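Local structure of porin (Rhodobacter blasticus, 3PRN) at residues E103-G108 with S270-F275; G233-R238 with A257-A262. The protein forms, as a homotrimer, water-filled channels in the outer membrane through which small hydrophilic solutes, up to about 0.6 kDa, diffuse passively. The protein carries 1 engineered substitution. All blocks are in the same frame, centred on the assembly; numbering follows the deposited sequence.

How the contacts relate
From the N terminus the chain lays down the first five barrel strands, ending with 78-83, then the short helix 88-91, and runs into the long loop that carries 103-108. Contact 1 joins that loop to 270-275, at the end of strand 265-273, closing a loop of 161 residues that contains many later barrel strands. Contact 2 lies wholly within that span: 233-238 and 257-262 pair as arms of the hairpin 235-244/252-262, with 18 residues between them. The centres are 18 Å apart, and both contacts reach one sheet, in which 252-262 and 265-273 are neighbours. Contact 1 ties loop to wall; contact 2 ties strand to strand. They meet where the engineered Trp104 packs on Asp258 and Arg238.

Contact 1 (E103-G108 with S270-F275); sequences EWSSFG and SVQSGF. Engineered in segment 103-108: Trp104 (natural residue Ala). With C8E ((hydroxyethyloxy)tri(ethyloxy)octane), chain D.
Gln272 reaches from the barrel wall to the backbone of 105-107, its long amide side chain suited to that span. Its CB lies 4.2 Å from Phe107 CE2. With CG beside the backbone N (chi1 -60°) and the chain extended beyond it, the amide reaches Ser105 and Ser106, and CD comes within 3.8 Å of Ser105 O. NE2 donates to Ser105 OG at 3.2 Å, tilted from the amide plane, and more weakly to Ser105 O; within its own strand it gives a straighter 3.0 Å bond to Ser270 OG. OE1 approaches Ser106 CA and accepts a hydrogen bond from Tyr240, whose hydroxyl also pairs with Phe107 N. Replacing the amide by an alanine would probably leave Ser105 OG, Ser270 OG and the Tyr240 hydroxyl without this partner and open a gap between loop and wall. Gly274 CA sits over the centre of the Phe107 ring, 3.5 Å from the centroid, a CH-pi contact for which the lack of a side chain leaves room. Phe275 CE2 touches Phe107 CB at 4.0 Å, while Phe107 O lies at the Phe275 ring edge. A long loop after the fifth strand, bound to the inner barrel wall, is characteristic of general porins, where it forms the pore eyelet.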
ATOM      1  N   GLU A 103      14.005  -1.325 -20.530  1.00 21.99           N
ATOM      2  CA  GLU A 103      12.597  -0.999 -20.294  1.00 22.77           C
ATOM      3  C   GLU A 103      11.691  -1.751 -21.253  1.00 22.54           C
ATOM      4  O   GLU A 103      10.508  -1.376 -21.293  1.00 22.64           O
ATOM      5  CB  GLU A 103      12.364   0.512 -20.411  1.00 24.97           C
ATOM      6  CG  GLU A 103      13.227   1.254 -19.394  1.00 31.21           C
ATOM      7  CD  GLU A 103      13.234   2.750 -19.708  1.00 37.33           C
ATOM      8  OE1 GLU A 103      13.716   3.135 -20.812  1.00 41.40           O
ATOM      9  OE2 GLU A 103      12.750   3.480 -18.850  1.00 39.17           O
ATOM     10  N   TRP A 104      12.141  -2.771 -21.971  1.00 22.63           N
ATOM     11  CA  TRP A 104      11.352  -3.559 -22.893  1.00 22.08           C
ATOM     12  C   TRP A 104      10.495  -2.665 -23.789  1.00 21.54           C
ATOM     13  O   TRP A 104       9.268  -2.721 -23.768  1.00 21.33           O
ATOM     14  CB  TRP A 104      10.356  -4.620 -22.228  1.00 26.40           C
ATOM     15  CG  TRP A 104      11.427  -5.360 -21.450  1.00 34.49           C
ATOM     16  CD1 TRP A 104      11.652  -5.334 -20.135  1.00 33.82           C
ATOM     17  CD2 TRP A 104      12.440  -6.135 -22.079  1.00 37.30           C
ATOM     18  NE1 TRP A 104      12.870  -6.065 -19.919  1.00 38.80           N
ATOM     19  CE2 TRP A 104      13.322  -6.513 -21.079  1.00 39.06           C
ATOM     20  CE3 TRP A 104      12.690  -6.544 -23.402  1.00 39.20           C
ATOM     21  CZ2 TRP A 104      14.491  -7.252 -21.335  1.00 41.52           C
ATOM     22  CZ3 TRP A 104      13.853  -7.308 -23.642  1.00 40.00           C
ATOM     23  CH2 TRP A 104      14.714  -7.641 -22.655  1.00 40.42           C
ATOM     24  N   SER A 105      11.151  -1.842 -24.590  1.00 22.01           N
ATOM     25  CA  SER A 105      10.426  -0.945 -25.507  1.00 21.70           C
ATOM     26  C   SER A 105      10.823  -1.239 -26.972  1.00 22.41           C
ATOM     27  O   SER A 105      11.881  -1.808 -27.294  1.00 21.33           O
ATOM     28  CB  SER A 105      10.750   0.513 -25.192  1.00 21.54           C
ATOM     29  OG  SER A 105      12.121   0.762 -25.446  1.00 26.21           O
ATOM     30  N   SER A 106       9.899  -0.868 -27.874  1.00 21.49           N
ATOM     31  CA  SER A 106      10.099  -1.058 -29.295  1.00 22.00           C
ATOM     32  C   SER A 106       9.049  -0.234 -30.060  1.00 22.16           C
ATOM     33  O   SER A 106       7.846  -0.353 -29.789  1.00 21.55           O
ATOM     34  CB  SER A 106       9.914  -2.546 -29.701  1.00 22.02           C
ATOM     35  OG  SER A 106       9.947  -2.711 -31.114  1.00 21.27           O
ATOM     36  N   PHE A 107       9.570   0.486 -31.067  1.00 21.77           N
ATOM     37  CA  PHE A 107       8.651   1.164 -32.016  1.00 22.25           C
ATOM     38  C   PHE A 107       7.938   0.096 -32.848  1.00 22.51           C
ATOM     39  O   PHE A 107       6.875   0.386 -33.437  1.00 22.81           O
ATOM     40  CB  PHE A 107       9.454   2.110 -32.914  1.00 20.73           C
ATOM     41  CG  PHE A 107       9.978   3.313 -32.171  1.00 22.17           C
ATOM     42  CD1 PHE A 107       9.038   4.251 -31.690  1.00 23.85           C
ATOM     43  CD2 PHE A 107      11.320   3.551 -31.985  1.00 22.53           C
ATOM     44  CE1 PHE A 107       9.469   5.398 -31.009  1.00 24.39           C
ATOM     45  CE2 PHE A 107      11.728   4.701 -31.319  1.00 23.82           C
ATOM     46  CZ  PHE A 107      10.811   5.624 -30.841  1.00 23.08           C
ATOM     47  N   GLY A 108       8.464  -1.117 -32.895  1.00 22.13           N
ATOM     48  CA  GLY A 108       7.821  -2.184 -33.661  1.00 21.95           C
ATOM     49  C   GLY A 108       6.634  -2.823 -32.957  1.00 22.64           C
ATOM     50  O   GLY A 108       5.993  -3.710 -33.557  1.00 22.12           O
ATOM     51  N   SER A 270      19.747  -0.472 -25.417  1.00 22.77           N
ATOM     52  CA  SER A 270      19.285  -0.493 -26.798  1.00 22.46           C
ATOM     53  C   SER A 270      19.502   0.909 -27.357  1.00 22.62           C
ATOM     54  O   SER A 270      19.725   1.812 -26.576  1.00 23.04           O
ATOM     55  CB  SER A 270      17.838  -0.901 -26.954  1.00 22.17           C
ATOM     56  OG  SER A 270      16.981   0.125 -26.446  1.00 22.64           O
ATOM     57  N   VAL A 271      19.494   1.019 -28.661  1.00 23.05           N
ATOM     58  CA  VAL A 271      19.562   2.302 -29.375  1.00 23.24           C
ATOM     59  C   VAL A 271      18.444   2.143 -30.414  1.00 23.83           C
ATOM     60  O   VAL A 271      18.380   1.123 -31.112  1.00 23.43           O
ATOM     61  CB  VAL A 271      20.959   2.591 -29.869  0.50 24.80           C
ATOM     62  CG1 VAL A 271      21.315   1.689 -31.040  0.50 26.26           C
ATOM     63  CG2 VAL A 271      21.162   4.061 -30.224  0.50 24.94           C
ATOM     64  N   GLN A 272      17.489   3.051 -30.478  1.00 23.03           N
ATOM     65  CA  GLN A 272      16.363   2.900 -31.373  1.00 24.63           C
ATOM     66  C   GLN A 272      16.012   4.192 -32.089  1.00 24.18           C
ATOM     67  O   GLN A 272      16.280   5.288 -31.606  1.00 25.36           O
ATOM     68  CB  GLN A 272      15.124   2.420 -30.558  1.00 22.55           C
ATOM     69  CG  GLN A 272      15.353   1.079 -29.866  1.00 22.63           C
ATOM     70  CD  GLN A 272      14.148   0.622 -29.077  1.00 24.68           C
ATOM     71  OE1 GLN A 272      13.020   0.548 -29.581  1.00 25.50           O
ATOM     72  NE2 GLN A 272      14.324   0.341 -27.785  1.00 25.09           N
ATOM     73  N   SER A 273      15.396   4.062 -33.244  1.00 25.06           N
ATOM     74  CA  SER A 273      15.020   5.238 -34.066  1.00 25.97           C
ATOM     75  C   SER A 273      13.559   5.098 -34.469  1.00 26.12           C
ATOM     76  O   SER A 273      13.182   4.034 -35.003  1.00 26.09           O
ATOM     77  CB  SER A 273      16.001   5.270 -35.257  1.00 27.41           C
ATOM     78  OG  SER A 273      15.814   6.439 -36.013  1.00 30.45           O
ATOM     79  N   GLY A 274      12.727   6.110 -34.217  1.00 26.22           N
ATOM     80  CA  GLY A 274      11.332   6.075 -34.439  1.00 27.48           C
ATOM     81  C   GLY A 274      10.772   6.414 -35.814  1.00 28.31           C
ATOM     82  O   GLY A 274      11.537   6.702 -36.737  1.00 28.79           O
ATOM     83  N   PHE A 275       9.454   6.405 -35.940  1.00 28.19           N
ATOM     84  CA  PHE A 275       8.788   6.721 -37.202  1.00 29.28           C
ATOM     85  C   PHE A 275       8.875   8.224 -37.558  1.00 30.55           C
ATOM     86  O   PHE A 275       8.704   8.573 -38.735  1.00 29.06           O
ATOM     87  CB  PHE A 275       7.319   6.303 -37.190  1.00 27.04           C
ATOM     88  CG  PHE A 275       7.143   4.832 -36.901  1.00 26.81           C
ATOM     89  CD1 PHE A 275       7.489   3.881 -37.809  1.00 24.97           C
ATOM     90  CD2 PHE A 275       6.591   4.452 -35.647  1.00 26.54           C
ATOM     91  CE1 PHE A 275       7.275   2.524 -37.577  1.00 26.87           C
ATOM     92  CE2 PHE A 275       6.425   3.104 -35.397  1.00 26.03           C
ATOM     93  CZ  PHE A 275       6.757   2.125 -36.343  1.00 26.31           C
TER
HETATM   94  C1  C8E D 292      24.796   8.976 -21.707  1.00 79.77           C
HETATM   95  C2  C8E D 292      23.602   8.767 -22.560  1.00 80.38           C
HETATM   96  C3  C8E D 292      23.644   7.513 -23.278  1.00 80.58           C
HETATM   97  C4  C8E D 292      23.056   6.497 -22.365  1.00 80.98           C
HETATM   98  C5  C8E D 292      22.610   5.450 -23.318  1.00 82.11           C
HETATM   99  C6  C8E D 292      23.367   4.248 -23.072  1.00 83.79           C
HETATM  100  C7  C8E D 292      23.311   3.599 -24.375  1.00 85.37           C
HETATM  101  C8  C8E D 292      24.183   2.393 -24.300  1.00 87.04           C
HETATM  102  O9  C8E D 292      23.829   1.206 -25.016  1.00 88.63           O
HETATM  103  C10 C8E D 292      24.054   1.222 -26.423  1.00 89.91           C
HETATM  104  C11 C8E D 292      23.202   0.136 -27.015  1.00 91.04           C
HETATM  105  O12 C8E D 292      23.829  -1.172 -26.828  1.00 91.85           O
HETATM  106  C13 C8E D 292      23.768  -2.003 -28.010  1.00 93.04           C
HETATM  107  C14 C8E D 292      24.979  -2.607 -28.790  1.00 94.71           C
HETATM  108  O15 C8E D 292      24.853  -3.288 -30.090  1.00 96.45           O
HETATM  109  C16 C8E D 292      25.182  -4.697 -29.963  1.00 97.42           C
HETATM  110  C17 C8E D 292      26.671  -5.026 -30.106  1.00 98.30           C
HETATM  111  O18 C8E D 292      27.279  -6.284 -30.451  1.00 98.66           O
HETATM  112  C19 C8E D 292      26.958  -7.466 -29.677  1.00 98.46           C
HETATM  113  C20 C8E D 292      27.786  -7.999 -28.430  1.00 97.84           C
HETATM  114  O21 C8E D 292      27.692  -7.118 -27.282  1.00 97.65           O

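Contact 2 (G233-R238 with A257-A262); sequences GATTVR and ADYQFA
Thr236 and Asp258 form an antiparallel hydrogen-bonded pair that exchanges two backbone bonds: Thr236 N donates to Asp258 O at 2.7 Å, and Asp258 N returns the bond to Thr236 O at 2.9 Å. Two residues along, Gln260 N gives a nearly straight bond to Ala234 O, 3.0 Å long. Those carbonyls also receive CA-H contacts, as from Thr235 CA to Asp258 O. On the face bearing Thr235, its OG1 lies at the edge of the Tyr259 ring, in plane, 3.5 Å from CD1, while Ala234 CB meets CE1; Tyr259 CG is anti to the backbone N (chi1 179°), which brings CD1 and CE1 to these partners. On the other face a salt bridge joins side chains that meet at about a right angle. Arg238 NE, ending a chain extended from CG, reaches Asp258 OD2 at 2.7 Å, on the syn side but tilted from the carboxylate plane, the two flat groups being 51° apart; NH2 adds a weak bond to the same oxygen. OD1 is taken by Ser268 on the next strand, so both carboxylate oxygens have partners. A buried acid held by an arginine and a hydroxyl is likely to stay ionised, its charge probably offset by Arg238.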
ATOM      1  N   GLY A 233      25.854 -17.647 -25.531  1.00 41.84           N
ATOM      2  CA  GLY A 233      26.209 -17.836 -24.097  1.00 40.48           C
ATOM      3  C   GLY A 233      25.324 -16.962 -23.209  1.00 39.69           C
ATOM      4  O   GLY A 233      24.096 -17.177 -23.270  1.00 40.16           O
ATOM      5  N   ALA A 234      25.864 -16.042 -22.415  1.00 38.41           N
ATOM      6  CA  ALA A 234      24.976 -15.235 -21.555  1.00 37.15           C
ATOM      7  C   ALA A 234      24.460 -13.966 -22.241  1.00 36.85           C
ATOM      8  O   ALA A 234      23.699 -13.165 -21.675  1.00 35.88           O
ATOM      9  CB  ALA A 234      25.728 -14.816 -20.281  1.00 35.86           C
ATOM     10  N   THR A 235      24.995 -13.685 -23.434  1.00 35.59           N
ATOM     11  CA  THR A 235      24.649 -12.460 -24.148  1.00 34.86           C
ATOM     12  C   THR A 235      23.611 -12.674 -25.236  1.00 33.96           C
ATOM     13  O   THR A 235      23.738 -13.629 -26.014  1.00 33.92           O
ATOM     14  CB  THR A 235      25.924 -11.895 -24.795  1.00 35.71           C
ATOM     15  OG1 THR A 235      26.885 -11.614 -23.771  1.00 36.46           O
ATOM     16  CG2 THR A 235      25.626 -10.620 -25.574  1.00 37.10           C
ATOM     17  N   THR A 236      22.596 -11.828 -25.306  1.00 32.43           N
ATOM     18  CA  THR A 236      21.590 -11.939 -26.347  1.00 31.17           C
ATOM     19  C   THR A 236      21.650 -10.640 -27.179  1.00 30.57           C
ATOM     20  O   THR A 236      21.735  -9.534 -26.659  1.00 30.49           O
ATOM     21  CB  THR A 236      20.180 -12.179 -25.856  1.00 31.98           C
ATOM     22  OG1 THR A 236      20.128 -13.369 -25.102  1.00 33.69           O
ATOM     23  CG2 THR A 236      19.130 -12.251 -26.966  1.00 30.84           C
ATOM     24  N   VAL A 237      21.610 -10.799 -28.498  1.00 29.79           N
ATOM     25  CA  VAL A 237      21.631  -9.586 -29.350  1.00 28.42           C
ATOM     26  C   VAL A 237      20.281  -9.520 -30.018  1.00 28.21           C
ATOM     27  O   VAL A 237      19.744 -10.541 -30.437  1.00 27.51           O
ATOM     28  CB  VAL A 237      22.863  -9.586 -30.241  0.50 29.51           C
ATOM     29  CG1 VAL A 237      22.761 -10.546 -31.398  0.50 28.68           C
ATOM     30  CG2 VAL A 237      23.140  -8.149 -30.696  0.50 29.69           C
ATOM     31  N   ARG A 238      19.649  -8.330 -30.081  1.00 27.60           N
ATOM     32  CA  ARG A 238      18.323  -8.186 -30.677  1.00 27.37           C
ATOM     33  C   ARG A 238      18.270  -7.064 -31.716  1.00 26.41           C
ATOM     34  O   ARG A 238      18.983  -6.071 -31.577  1.00 27.03           O
ATOM     35  CB  ARG A 238      17.346  -7.691 -29.539  1.00 28.04           C
ATOM     36  CG  ARG A 238      17.198  -8.718 -28.430  1.00 29.29           C
ATOM     37  CD  ARG A 238      16.276  -8.208 -27.319  1.00 29.28           C
ATOM     38  NE  ARG A 238      16.215  -9.156 -26.224  1.00 29.52           N
ATOM     39  CZ  ARG A 238      15.487 -10.267 -26.222  1.00 32.22           C
ATOM     40  NH1 ARG A 238      14.728 -10.590 -27.250  1.00 33.64           N
ATOM     41  NH2 ARG A 238      15.498 -11.077 -25.168  1.00 33.29           N
ATOM     42  N   ALA A 257      21.039  -5.305 -26.739  1.00 26.68           N
ATOM     43  CA  ALA A 257      21.648  -6.536 -26.191  1.00 26.72           C
ATOM     44  C   ALA A 257      21.239  -6.706 -24.720  1.00 27.07           C
ATOM     45  O   ALA A 257      20.951  -5.749 -23.994  1.00 25.80           O
ATOM     46  CB  ALA A 257      23.154  -6.449 -26.317  1.00 26.52           C
ATOM     47  N   ASP A 258      21.216  -7.969 -24.333  1.00 26.34           N
ATOM     48  CA  ASP A 258      20.991  -8.366 -22.972  1.00 27.58           C
ATOM     49  C   ASP A 258      22.202  -9.205 -22.504  1.00 28.12           C
ATOM     50  O   ASP A 258      22.757 -10.012 -23.258  1.00 28.61           O
ATOM     51  CB  ASP A 258      19.763  -9.230 -22.764  1.00 26.30           C
ATOM     52  CG  ASP A 258      18.499  -8.660 -23.409  1.00 27.84           C
ATOM     53  OD1 ASP A 258      18.286  -7.442 -23.266  1.00 26.67           O
ATOM     54  OD2 ASP A 258      17.775  -9.477 -24.025  1.00 28.91           O
ATOM     55  N   TYR A 259      22.493  -9.022 -21.230  1.00 28.52           N
ATOM     56  CA  TYR A 259      23.525  -9.841 -20.585  1.00 27.93           C
ATOM     57  C   TYR A 259      22.931 -10.422 -19.288  1.00 28.01           C
ATOM     58  O   TYR A 259      22.500  -9.654 -18.417  1.00 26.21           O
ATOM     59  CB  TYR A 259      24.742  -8.971 -20.341  1.00 29.30           C
ATOM     60  CG  TYR A 259      25.832  -9.765 -19.639  1.00 35.78           C
ATOM     61  CD1 TYR A 259      26.471 -10.721 -20.436  1.00 39.41           C
ATOM     62  CD2 TYR A 259      26.202  -9.631 -18.325  1.00 36.88           C
ATOM     63  CE1 TYR A 259      27.484 -11.512 -19.925  1.00 41.59           C
ATOM     64  CE2 TYR A 259      27.208 -10.439 -17.800  1.00 40.02           C
ATOM     65  CZ  TYR A 259      27.829 -11.367 -18.606  1.00 41.80           C
ATOM     66  OH  TYR A 259      28.826 -12.206 -18.157  1.00 44.31           O
ATOM     67  N   GLN A 260      22.919 -11.732 -19.212  1.00 27.49           N
ATOM     68  CA  GLN A 260      22.393 -12.464 -18.047  1.00 28.35           C
ATOM     69  C   GLN A 260      23.512 -12.563 -17.014  1.00 28.15           C
ATOM     70  O   GLN A 260      24.330 -13.481 -17.036  1.00 28.48           O
ATOM     71  CB  GLN A 260      21.861 -13.815 -18.438  1.00 30.55           C
ATOM     72  CG  GLN A 260      20.905 -14.501 -17.476  1.00 35.15           C
ATOM     73  CD  GLN A 260      19.553 -13.839 -17.298  1.00 38.72           C
ATOM     74  OE1 GLN A 260      18.868 -13.471 -18.271  1.00 40.05           O
ATOM     75  NE2 GLN A 260      19.077 -13.635 -16.057  1.00 38.75           N
ATOM     76  N   PHE A 261      23.570 -11.620 -16.124  1.00 27.39           N
ATOM     77  CA  PHE A 261      24.576 -11.529 -15.089  1.00 27.70           C
ATOM     78  C   PHE A 261      24.454 -12.670 -14.079  1.00 27.04           C
ATOM     79  O   PHE A 261      25.488 -13.186 -13.621  1.00 27.38           O
ATOM     80  CB  PHE A 261      24.507 -10.157 -14.440  1.00 28.19           C
ATOM     81  CG  PHE A 261      25.472  -9.959 -13.300  1.00 32.55           C
ATOM     82  CD1 PHE A 261      26.822  -9.725 -13.553  1.00 35.20           C
ATOM     83  CD2 PHE A 261      25.068 -10.021 -11.995  1.00 32.72           C
ATOM     84  CE1 PHE A 261      27.725  -9.548 -12.500  1.00 36.84           C
ATOM     85  CE2 PHE A 261      25.934  -9.856 -10.944  1.00 34.72           C
ATOM     86  CZ  PHE A 261      27.273  -9.597 -11.189  1.00 36.08           C
ATOM     87  N   ALA A 262      23.231 -13.055 -13.767  1.00 26.81           N
ATOM     88  CA  ALA A 262      23.010 -14.148 -12.804  1.00 26.99           C
ATOM     89  C   ALA A 262      21.558 -14.522 -12.916  1.00 27.30           C
ATOM     90  O   ALA A 262      20.830 -13.821 -13.671  1.00 26.56           O
ATOM     91  CB  ALA A 262      23.403 -13.736 -11.379  1.00 28.06           C
TER